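Local coordinates for tailspike protein (Acinetobacter phage vB_ApiP_P1, PDB 6E1R) that probably recognises and cleaves capsular polysaccharide on the surface of Acinetobacter baumannii, acting as a trimeric tailspike for the phage, at residues Pro151-Lys156 with Ser164-Leu169; Phe200-Arg205 with Phe258-Asp263; Leu468-Ile473 with Phe519-Asn524. All blocks are in the same frame, centred on the assembly; numbering follows the deposited sequence.

Interaction 1: Pro151-Lys156 with Ser164-Leu169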
loop_
_atom_site.group_PDB
_atom_site.type_symbol
_atom_site.label_atom_id
_atom_site.label_comp_id
_atom_site.label_asym_id
_atom_site.label_seq_id
_atom_site.Cartn_x
_atom_site.Cartn_y
_atom_site.Cartn_z
ATOM N N PRO A 151 -16.012 -15.645 27.853
ATOM C CA PRO A 151 -16.058 -15.113 26.485
ATOM C C PRO A 151 -17.498 -14.955 26.019
ATOM O O PRO A 151 -18.326 -15.849 26.205
ATOM C CB PRO A 151 -15.309 -16.171 25.667
ATOM C CG PRO A 151 -15.436 -17.425 26.469
ATOM C CD PRO A 151 -15.407 -16.986 27.904
ATOM N N ILE A 152 -17.795 -13.799 25.420
ATOM C CA ILE A 152 -19.136 -13.558 24.891
ATOM C C ILE A 152 -19.468 -14.582 23.813
ATOM O O ILE A 152 -20.559 -15.164 23.795
ATOM C CB ILE A 152 -19.251 -12.118 24.360
ATOM C CG1 ILE A 152 -19.154 -11.119 25.514
ATOM C CG2 ILE A 152 -20.545 -11.933 23.586
ATOM C CD1 ILE A 152 -19.239 -9.674 25.079
ATOM N N PHE A 153 -18.526 -14.822 22.905
ATOM C CA PHE A 153 -18.646 -15.862 21.896
ATOM C C PHE A 153 -17.500 -16.849 22.051
ATOM O O PHE A 153 -16.372 -16.461 22.373
ATOM C CB PHE A 153 -18.653 -15.279 20.476
ATOM C CG PHE A 153 -19.927 -14.567 20.119
ATOM C CD1 PHE A 153 -21.045 -15.283 19.722
ATOM C CD2 PHE A 153 -20.005 -13.185 20.171
ATOM C CE1 PHE A 153 -22.219 -14.635 19.389
ATOM C CE2 PHE A 153 -21.177 -12.531 19.839
ATOM C CZ PHE A 153 -22.286 -13.256 19.447
ATOM N N THR A 154 -17.795 -18.125 21.824
ATOM C CA THR A 154 -16.812 -19.195 21.928
ATOM C C THR A 154 -16.598 -19.804 20.549
ATOM O O THR A 154 -17.531 -20.359 19.959
ATOM C CB THR A 154 -17.264 -20.263 22.924
ATOM O OG1 THR A 154 -17.185 -19.739 24.256
ATOM C CG2 THR A 154 -16.389 -21.498 22.814
ATOM N N VAL A 155 -15.376 -19.690 20.040
ATOM C CA VAL A 155 -15.032 -20.252 18.739
ATOM C C VAL A 155 -14.879 -21.760 18.879
ATOM O O VAL A 155 -14.169 -22.246 19.767
ATOM C CB VAL A 155 -13.750 -19.607 18.192
ATOM C CG1 VAL A 155 -13.418 -20.170 16.822
ATOM C CG2 VAL A 155 -13.909 -18.096 18.128
ATOM N N LYS A 156 -15.544 -22.505 18.000
ATOM C CA LYS A 156 -15.514 -23.956 18.064
ATOM C C LYS A 156 -14.168 -24.494 17.585
ATOM O O LYS A 156 -13.397 -23.811 16.906
ATOM C CB LYS A 156 -16.640 -24.548 17.219
ATOM C CG LYS A 156 -18.035 -24.127 17.650
ATOM C CD LYS A 156 -19.081 -24.649 16.681
ATOM C CE LYS A 156 -20.484 -24.302 17.139
ATOM N NZ LYS A 156 -21.512 -24.856 16.217
ATOM N N SER A 164 -18.059 -16.067 9.125
ATOM C CA SER A 164 -18.917 -15.297 10.014
ATOM C C SER A 164 -18.838 -13.832 9.609
ATOM O O SER A 164 -17.976 -13.429 8.824
ATOM C CB SER A 164 -18.532 -15.489 11.485
ATOM O OG SER A 164 -17.161 -15.217 11.698
ATOM N N TYR A 165 -19.754 -13.038 10.155
ATOM C CA TYR A 165 -19.788 -11.608 9.886
ATOM C C TYR A 165 -20.297 -10.893 11.127
ATOM O O TYR A 165 -21.340 -11.261 11.674
ATOM C CB TYR A 165 -20.678 -11.290 8.680
ATOM C CG TYR A 165 -20.650 -9.836 8.255
ATOM C CD1 TYR A 165 -21.505 -8.904 8.832
ATOM C CD2 TYR A 165 -19.770 -9.397 7.273
ATOM C CE1 TYR A 165 -21.482 -7.577 8.446
ATOM C CE2 TYR A 165 -19.741 -8.072 6.880
ATOM C CZ TYR A 165 -20.599 -7.167 7.469
ATOM O OH TYR A 165 -20.573 -5.847 7.081
ATOM N N PHE A 166 -19.557 -9.878 11.566
ATOM C CA PHE A 166 -19.916 -9.087 12.739
ATOM C C PHE A 166 -19.957 -7.625 12.324
ATOM O O PHE A 166 -18.911 -7.016 12.076
ATOM C CB PHE A 166 -18.923 -9.314 13.878
ATOM C CG PHE A 166 -18.899 -10.727 14.375
ATOM C CD1 PHE A 166 -18.087 -11.672 13.773
ATOM C CD2 PHE A 166 -19.698 -11.113 15.436
ATOM C CE1 PHE A 166 -18.067 -12.975 14.224
ATOM C CE2 PHE A 166 -19.684 -12.415 15.891
ATOM C CZ PHE A 166 -18.868 -13.347 15.283
ATOM N N GLY A 167 -21.160 -7.064 12.254
ATOM C CA GLY A 167 -21.325 -5.709 11.773
ATOM C C GLY A 167 -21.855 -4.739 12.807
ATOM O O GLY A 167 -23.000 -4.857 13.254
ATOM N N LYS A 168 -21.016 -3.779 13.194
ATOM C CA LYS A 168 -21.413 -2.655 14.041
ATOM C C LYS A 168 -21.978 -3.137 15.380
ATOM O O LYS A 168 -23.128 -2.878 15.739
ATOM C CB LYS A 168 -22.403 -1.758 13.292
ATOM C CG LYS A 168 -21.841 -1.281 11.959
ATOM C CD LYS A 168 -22.866 -0.563 11.107
ATOM C CE LYS A 168 -22.239 -0.097 9.800
ATOM N NZ LYS A 168 -23.242 0.470 8.859
ATOM N N LEU A 169 -21.131 -3.850 16.118
ATOM C CA LEU A 169 -21.455 -4.353 17.444
ATOM C C LEU A 169 -20.362 -3.938 18.418
ATOM O O LEU A 169 -19.184 -3.890 18.059
ATOM C CB LEU A 169 -21.609 -5.880 17.446
ATOM C CG LEU A 169 -22.798 -6.437 16.663
ATOM C CD1 LEU A 169 -22.742 -7.955 16.604
ATOM C CD2 LEU A 169 -24.101 -5.976 17.292
#

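Interaction 2: Phe200-Arg205 with Phe258-Asp263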
loop_
_atom_site.group_PDB
_atom_site.type_symbol
_atom_site.label_atom_id
_atom_site.label_comp_id
_atom_site.label_asym_id
_atom_site.label_seq_id
_atom_site.Cartn_x
_atom_site.Cartn_y
_atom_site.Cartn_z
ATOM N N PHE A 200 -14.530 -2.382 20.811
ATOM C CA PHE A 200 -14.112 -3.262 21.895
ATOM C C PHE A 200 -13.799 -2.394 23.105
ATOM O O PHE A 200 -12.789 -1.681 23.121
ATOM C CB PHE A 200 -12.912 -4.111 21.478
ATOM C CG PHE A 200 -13.210 -5.054 20.345
ATOM C CD1 PHE A 200 -13.201 -4.608 19.032
ATOM C CD2 PHE A 200 -13.511 -6.383 20.594
ATOM C CE1 PHE A 200 -13.482 -5.474 17.989
ATOM C CE2 PHE A 200 -13.791 -7.252 19.556
ATOM C CZ PHE A 200 -13.776 -6.797 18.251
ATOM N N ASP A 201 -14.672 -2.448 24.108
ATOM C CA ASP A 201 -14.536 -1.594 25.276
ATOM C C ASP A 201 -13.315 -1.994 26.096
ATOM O O ASP A 201 -12.956 -3.172 26.186
ATOM C CB ASP A 201 -15.803 -1.671 26.132
ATOM C CG ASP A 201 -15.893 -0.551 27.149
ATOM O OD1 ASP A 201 -15.098 -0.555 28.111
ATOM O OD2 ASP A 201 -16.757 0.337 26.983
ATOM N N ARG A 202 -12.678 -0.992 26.704
ATOM C CA ARG A 202 -11.482 -1.231 27.500
ATOM C C ARG A 202 -11.775 -2.002 28.779
ATOM O O ARG A 202 -10.834 -2.466 29.432
ATOM C CB ARG A 202 -10.811 0.099 27.844
ATOM C CG ARG A 202 -9.298 0.088 27.730
ATOM C CD ARG A 202 -8.711 1.363 28.308
ATOM N NE ARG A 202 -9.458 2.548 27.895
ATOM C CZ ARG A 202 -9.471 3.695 28.568
ATOM N NH1 ARG A 202 -8.778 3.815 29.694
ATOM N NH2 ARG A 202 -10.179 4.722 28.120
ATOM N N SER A 203 -13.049 -2.146 29.151
ATOM C CA SER A 203 -13.410 -2.950 30.310
ATOM C C SER A 203 -13.096 -4.424 30.103
ATOM O O SER A 203 -12.926 -5.155 31.085
ATOM C CB SER A 203 -14.895 -2.772 30.632
ATOM O OG SER A 203 -15.699 -3.043 29.496
ATOM N N LEU A 204 -13.016 -4.871 28.853
ATOM C CA LEU A 204 -12.669 -6.252 28.563
ATOM C C LEU A 204 -11.229 -6.541 28.967
ATOM O O LEU A 204 -10.357 -5.669 28.915
ATOM C CB LEU A 204 -12.849 -6.541 27.073
ATOM C CG LEU A 204 -14.268 -6.531 26.506
ATOM C CD1 LEU A 204 -14.224 -6.534 24.984
ATOM C CD2 LEU A 204 -15.064 -7.717 27.025
ATOM N N ARG A 205 -10.985 -7.786 29.382
ATOM C CA ARG A 205 -9.613 -8.220 29.623
ATOM C C ARG A 205 -8.868 -8.421 28.309
ATOM O O ARG A 205 -7.707 -8.015 28.176
ATOM C CB ARG A 205 -9.607 -9.502 30.454
ATOM C CG ARG A 205 -8.219 -10.030 30.772
ATOM C CD ARG A 205 -7.392 -9.010 31.531
ATOM N NE ARG A 205 -6.046 -9.504 31.802
ATOM C CZ ARG A 205 -5.013 -9.338 30.983
ATOM N NH1 ARG A 205 -5.173 -8.693 29.836
ATOM N NH2 ARG A 205 -3.821 -9.819 31.309
ATOM N N PHE A 258 -6.113 1.644 18.124
ATOM C CA PHE A 258 -5.673 0.912 19.309
ATOM C C PHE A 258 -5.166 1.923 20.329
ATOM O O PHE A 258 -4.081 2.488 20.156
ATOM C CB PHE A 258 -4.581 -0.100 18.962
ATOM C CG PHE A 258 -4.988 -1.107 17.923
ATOM C CD1 PHE A 258 -4.899 -0.808 16.573
ATOM C CD2 PHE A 258 -5.446 -2.361 18.297
ATOM C CE1 PHE A 258 -5.269 -1.735 15.616
ATOM C CE2 PHE A 258 -5.817 -3.292 17.345
ATOM C CZ PHE A 258 -5.728 -2.979 16.002
ATOM N N ARG A 259 -5.948 2.157 21.384
ATOM C CA ARG A 259 -5.621 3.143 22.404
ATOM C C ARG A 259 -5.688 2.521 23.793
ATOM O O ARG A 259 -6.466 1.597 24.042
ATOM C CB ARG A 259 -6.563 4.358 22.362
ATOM C CG ARG A 259 -6.405 5.254 21.153
ATOM C CD ARG A 259 -7.207 6.527 21.364
ATOM N NE ARG A 259 -7.041 7.478 20.272
ATOM C CZ ARG A 259 -7.941 7.687 19.319
ATOM N NH1 ARG A 259 -9.089 7.023 19.328
ATOM N NH2 ARG A 259 -7.699 8.572 18.363
ATOM N N LYS A 260 -4.844 3.043 24.688
ATOM C CA LYS A 260 -4.947 2.813 26.132
ATOM C C LYS A 260 -4.762 1.341 26.498
ATOM O O LYS A 260 -5.495 0.797 27.324
ATOM C CB LYS A 260 -6.284 3.321 26.674
ATOM C CG LYS A 260 -6.576 4.785 26.417
ATOM C CD LYS A 260 -5.589 5.689 27.120
ATOM C CE LYS A 260 -5.862 7.149 26.768
ATOM N NZ LYS A 260 -7.227 7.585 27.207
ATOM N N GLY A 261 -3.776 0.686 25.890
ATOM C CA GLY A 261 -3.431 -0.659 26.309
ATOM C C GLY A 261 -2.639 -0.649 27.602
ATOM O O GLY A 261 -1.896 0.286 27.892
ATOM N N THR A 262 -2.800 -1.711 28.396
ATOM C CA THR A 262 -2.134 -1.778 29.692
ATOM C C THR A 262 -1.480 -3.121 29.984
ATOM O O THR A 262 -0.895 -3.276 31.062
ATOM C CB THR A 262 -3.122 -1.448 30.827
ATOM O OG1 THR A 262 -4.373 -2.104 30.585
ATOM C CG2 THR A 262 -3.351 0.054 30.922
ATOM N N ASP A 263 -1.543 -4.081 29.070
ATOM C CA ASP A 263 -0.936 -5.386 29.271
ATOM C C ASP A 263 0.503 -5.361 28.756
ATOM O O ASP A 263 1.079 -4.299 28.504
ATOM C CB ASP A 263 -1.785 -6.459 28.590
ATOM C CG ASP A 263 -1.605 -7.829 29.214
ATOM O OD1 ASP A 263 -0.777 -7.957 30.141
ATOM O OD2 ASP A 263 -2.298 -8.774 28.783
#

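Interaction 3: Leu468-Ile473 with Phe519-Asn524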
loop_
_atom_site.group_PDB
_atom_site.type_symbol
_atom_site.label_atom_id
_atom_site.label_comp_id
_atom_site.label_asym_id
_atom_site.label_seq_id
_atom_site.Cartn_x
_atom_site.Cartn_y
_atom_site.Cartn_z
ATOM N N LEU A 468 48.095 -2.421 -7.614
ATOM C CA LEU A 468 47.928 -2.617 -6.178
ATOM C C LEU A 468 48.490 -1.419 -5.430
ATOM O O LEU A 468 49.641 -1.028 -5.650
ATOM C CB LEU A 468 48.619 -3.898 -5.697
ATOM C CG LEU A 468 48.306 -5.212 -6.411
ATOM C CD1 LEU A 468 49.080 -6.350 -5.767
ATOM C CD2 LEU A 468 46.814 -5.497 -6.385
ATOM N N LEU A 469 47.681 -0.843 -4.545
ATOM C CA LEU A 469 48.115 0.208 -3.629
ATOM C C LEU A 469 48.131 -0.378 -2.223
ATOM O O LEU A 469 47.078 -0.718 -1.676
ATOM C CB LEU A 469 47.194 1.422 -3.708
ATOM C CG LEU A 469 47.535 2.593 -2.784
ATOM C CD1 LEU A 469 48.917 3.148 -3.091
ATOM C CD2 LEU A 469 46.478 3.683 -2.888
ATOM N N VAL A 470 49.321 -0.492 -1.638
ATOM C CA VAL A 470 49.496 -1.095 -0.322
ATOM C C VAL A 470 49.953 -0.023 0.653
ATOM O O VAL A 470 50.944 0.674 0.401
ATOM C CB VAL A 470 50.500 -2.259 -0.354
ATOM C CG1 VAL A 470 50.574 -2.909 1.013
ATOM C CG2 VAL A 470 50.104 -3.275 -1.411
ATOM N N ASN A 471 49.235 0.106 1.764
ATOM C CA ASN A 471 49.616 0.988 2.861
ATOM C C ASN A 471 49.941 0.107 4.059
ATOM O O ASN A 471 49.036 -0.433 4.705
ATOM C CB ASN A 471 48.502 1.982 3.187
ATOM C CG ASN A 471 48.900 2.975 4.265
ATOM O OD1 ASN A 471 48.047 3.627 4.868
ATOM N ND2 ASN A 471 50.199 3.104 4.504
ATOM N N ALA A 472 51.230 -0.040 4.351
ATOM C CA ALA A 472 51.689 -0.838 5.477
ATOM C C ALA A 472 51.982 0.076 6.657
ATOM O O ALA A 472 52.579 1.145 6.494
ATOM C CB ALA A 472 52.936 -1.643 5.110
ATOM N N ILE A 473 51.553 -0.347 7.844
ATOM C CA ILE A 473 51.738 0.423 9.064
ATOM C C ILE A 473 52.280 -0.489 10.154
ATOM O O ILE A 473 52.194 -1.716 10.074
ATOM C CB ILE A 473 50.432 1.096 9.535
ATOM C CG1 ILE A 473 49.377 0.031 9.844
ATOM C CG2 ILE A 473 49.925 2.082 8.494
ATOM C CD1 ILE A 473 48.186 0.555 10.609
ATOM N N PHE A 519 59.095 -2.931 3.262
ATOM C CA PHE A 519 58.940 -4.271 2.712
ATOM C C PHE A 519 59.207 -4.260 1.214
ATOM O O PHE A 519 58.943 -3.271 0.524
ATOM C CB PHE A 519 57.540 -4.831 2.992
ATOM C CG PHE A 519 57.150 -4.781 4.440
ATOM C CD1 PHE A 519 57.617 -5.733 5.328
ATOM C CD2 PHE A 519 56.328 -3.774 4.915
ATOM C CE1 PHE A 519 57.267 -5.685 6.664
ATOM C CE2 PHE A 519 55.973 -3.722 6.247
ATOM C CZ PHE A 519 56.443 -4.679 7.123
ATOM N N THR A 520 59.734 -5.379 0.722
ATOM C CA THR A 520 59.852 -5.655 -0.702
ATOM C C THR A 520 58.810 -6.698 -1.085
ATOM O O THR A 520 58.570 -7.650 -0.336
ATOM C CB THR A 520 61.259 -6.153 -1.052
ATOM O OG1 THR A 520 62.223 -5.159 -0.682
ATOM C CG2 THR A 520 61.380 -6.432 -2.544
ATOM N N TRP A 521 58.198 -6.520 -2.252
ATOM C CA TRP A 521 57.000 -7.256 -2.627
ATOM C C TRP A 521 57.283 -8.266 -3.731
ATOM O O TRP A 521 58.033 -7.986 -4.672
ATOM C CB TRP A 521 55.901 -6.287 -3.065
ATOM C CG TRP A 521 55.557 -5.326 -1.982
ATOM C CD1 TRP A 521 56.084 -4.082 -1.788
ATOM C CD2 TRP A 521 54.629 -5.540 -0.914
ATOM N NE1 TRP A 521 55.531 -3.503 -0.672
ATOM C CE2 TRP A 521 54.634 -4.379 -0.118
ATOM C CE3 TRP A 521 53.790 -6.600 -0.559
ATOM C CZ2 TRP A 521 53.831 -4.248 1.013
ATOM C CZ3 TRP A 521 52.993 -6.467 0.563
ATOM C CH2 TRP A 521 53.021 -5.303 1.336
ATOM N N SER A 522 56.674 -9.442 -3.599
ATOM C CA SER A 522 56.819 -10.519 -4.566
ATOM C C SER A 522 55.513 -11.299 -4.621
ATOM O O SER A 522 54.578 -11.044 -3.857
ATOM C CB SER A 522 57.984 -11.445 -4.204
ATOM O OG SER A 522 57.768 -12.063 -2.947
ATOM N N ILE A 523 55.457 -12.255 -5.546
ATOM C CA ILE A 523 54.320 -13.157 -5.694
ATOM C C ILE A 523 54.870 -14.572 -5.801
ATOM O O ILE A 523 55.698 -14.853 -6.677
ATOM C CB ILE A 523 53.454 -12.816 -6.919
ATOM C CG1 ILE A 523 52.980 -11.363 -6.858
ATOM C CG2 ILE A 523 52.263 -13.759 -7.007
ATOM C CD1 ILE A 523 52.195 -10.923 -8.076
ATOM N N ASN A 524 54.419 -15.459 -4.917
ATOM C CA ASN A 524 54.921 -16.823 -4.886
ATOM C C ASN A 524 54.125 -17.692 -5.859
ATOM O O ASN A 524 53.291 -17.204 -6.628
ATOM C CB ASN A 524 54.888 -17.375 -3.460
ATOM C CG ASN A 524 53.488 -17.400 -2.860
ATOM O OD1 ASN A 524 52.486 -17.250 -3.559
ATOM N ND2 ASN A 524 53.419 -17.600 -1.549
#

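Interaction 1: Pro151-Lys156 with Ser164-Leu169
Phe-153, whose backbone is hydrogen-bonded to Ala-181 and Arg-183 of the adjacent strand 178-184, sends its ring inward to meet Phe-166. The two rings form a T-shaped (edge-to-face) pair with centroids 5.7 Å apart and planes at 68°. Phe-166 supplies the edge: its CE2 stands 4.2 Å above the plane of the Phe-153 ring, displaced toward the rim rather than centred. The nearest atoms are the two CE2 carbons, Phe-153 CE2 and Phe-166 CE2. The CA atoms of Phe-153 and Phe-166 are 11.5 Å apart, and two phenylalanines are long enough to meet across that distance. Each ring swings to the side of its own backbone N (chi1 -73° in Phe-153, -63° in Phe-166), with CB already directed at the other segment.

The strands belong to different faces of what the stacked parallel strands identify as a parallel beta-helix, the usual body of a phage tailspike, and the rings meet in its interior. Phe-166 is further packed by Phe-182, edge-to-face, and by Phe-195, whose ring is nearly parallel to it. With the backbones held by neighbouring coils, the pair contributes dispersion and a weak attraction of ring hydrogens for a pi face, and its buried surface is apolar and has no polar group to satisfy.

Interaction 2: Phe200-Arg205 with Phe258-Asp263
Lys-260, just beyond strand 257-259, meets Arg-202 through its aliphatic portion. Its CB lies over one face of the guanidinium, toward the rim, 3.5 Å from Arg-202 NE, and the Lys-260 carbonyl O approaches Arg-202 CD at 3.4 Å. The methylenes of lysine suit this place because they can pack on a flat cation. The charged ends are less comfortable neighbours, with Lys-260 NZ 4.2 Å from Arg-202 NH2, but the arginine is held by other partners: its NE donates to Gly-223 O and its NH2 to Thr-224 O, which probably offsets the repulsion. Lys-260 itself has a left-handed backbone (phi 63°), as the chain leaves the strand.

Next, Gly-261 gives its N-H to Asn-286 OD1, while Asn-286 ND2 reaches back to Phe-258 O. Asn-286, in the loop after strand 281-284, thus ties that coil of the parallel beta-helix to the one holding strand 257-259, and Phe-200, Phe-222 and Phe-258 add a stack of rings running up the coils.

Thr-262 bonds to Phe-234 N through its OG1, and Asp-263 then closes the contact with a salt bridge. Its OD2 accepts from both terminal nitrogens of Arg-205, gripped end-on, with NH1 and NH2 each 3.1 Å from OD2. The oxygen lies in the guanidinium plane, yet both nitrogens arrive from the same face of the carboxylate, the two planes being 71° apart. Arg-205 follows a type I beta turn, Asp-201 to Leu-204, at whose start Asp-201 OD1 accepts from Ser-203 N at 2.8 Å, an Asx turn, and also takes a hydrogen bond from Ser-203 OG.

Interaction 3: Leu468-Ile473 with Phe519-Asn524
Val-470 and Trp-521 approach from opposite directions, and the branched side chain settles against the six-membered part of the indole. Val-470 CG1 is 3.4 Å from Trp-521 CH2 and 3.5 Å from Trp-521 CZ2, while the second methyl, CG2, is turned over the same face of the ring system. The valine has CG1 anti to its own N (chi1 -176°), which carries that methyl to the indole. Beside this pair, Ala-472 CB meets the Phe-519 ring, 3.9 Å from Phe-519 CE2. Alanine fits because the backbones come closest here, with 8.5 Å between the CA atoms of Ala-472 and Phe-519, against 10.0 Å between those of Val-470 and Trp-521, where a bigger group is needed.

In the next shell, Phe-519 CB packs 4.0 Å above the indole on the face opposite Val-470, so the tryptophan is sandwiched between the other strand and its own neighbour two residues back. Tyr-487 meets the indole edge-to-face and also accepts Phe-519 N through its OH. Phe-541 sets itself edge-to-face with Phe-519, and Met-543 touches Val-470, Phe-519 and Trp-521 alike. Asn-471, directed away from the contact, bonds through its OD1 to Asn-550 ND2 of the third subunit.

The two segments join facing sheets of the C-terminal domain, an antiparallel beta sandwich. Strand 465-474 sits in a five-stranded sheet between 539-548 and 484-494, whereas strand 519-523 is at the margin of a four-stranded sheet, paired with 528-533.

From the N terminus, interaction 1 comes first: it closes a loop of only seven residues and joins two faces of the beta-helix across its interior. Interaction 2 follows in series, about 18 Å away between centres, and spans 52 residues to tie loops of non-consecutive coils at the surface of the same helix. The chain then runs through the later coils to the C-terminal sandwich, where interaction 3 closes a 45-residue excursion and joins its two sheets. Its centre lies about 75 Å from that of interaction 1 and 67 Å from that of interaction 2. None nest or cross: the first two belong to the same beta-helix and the third to the C-terminal sandwich.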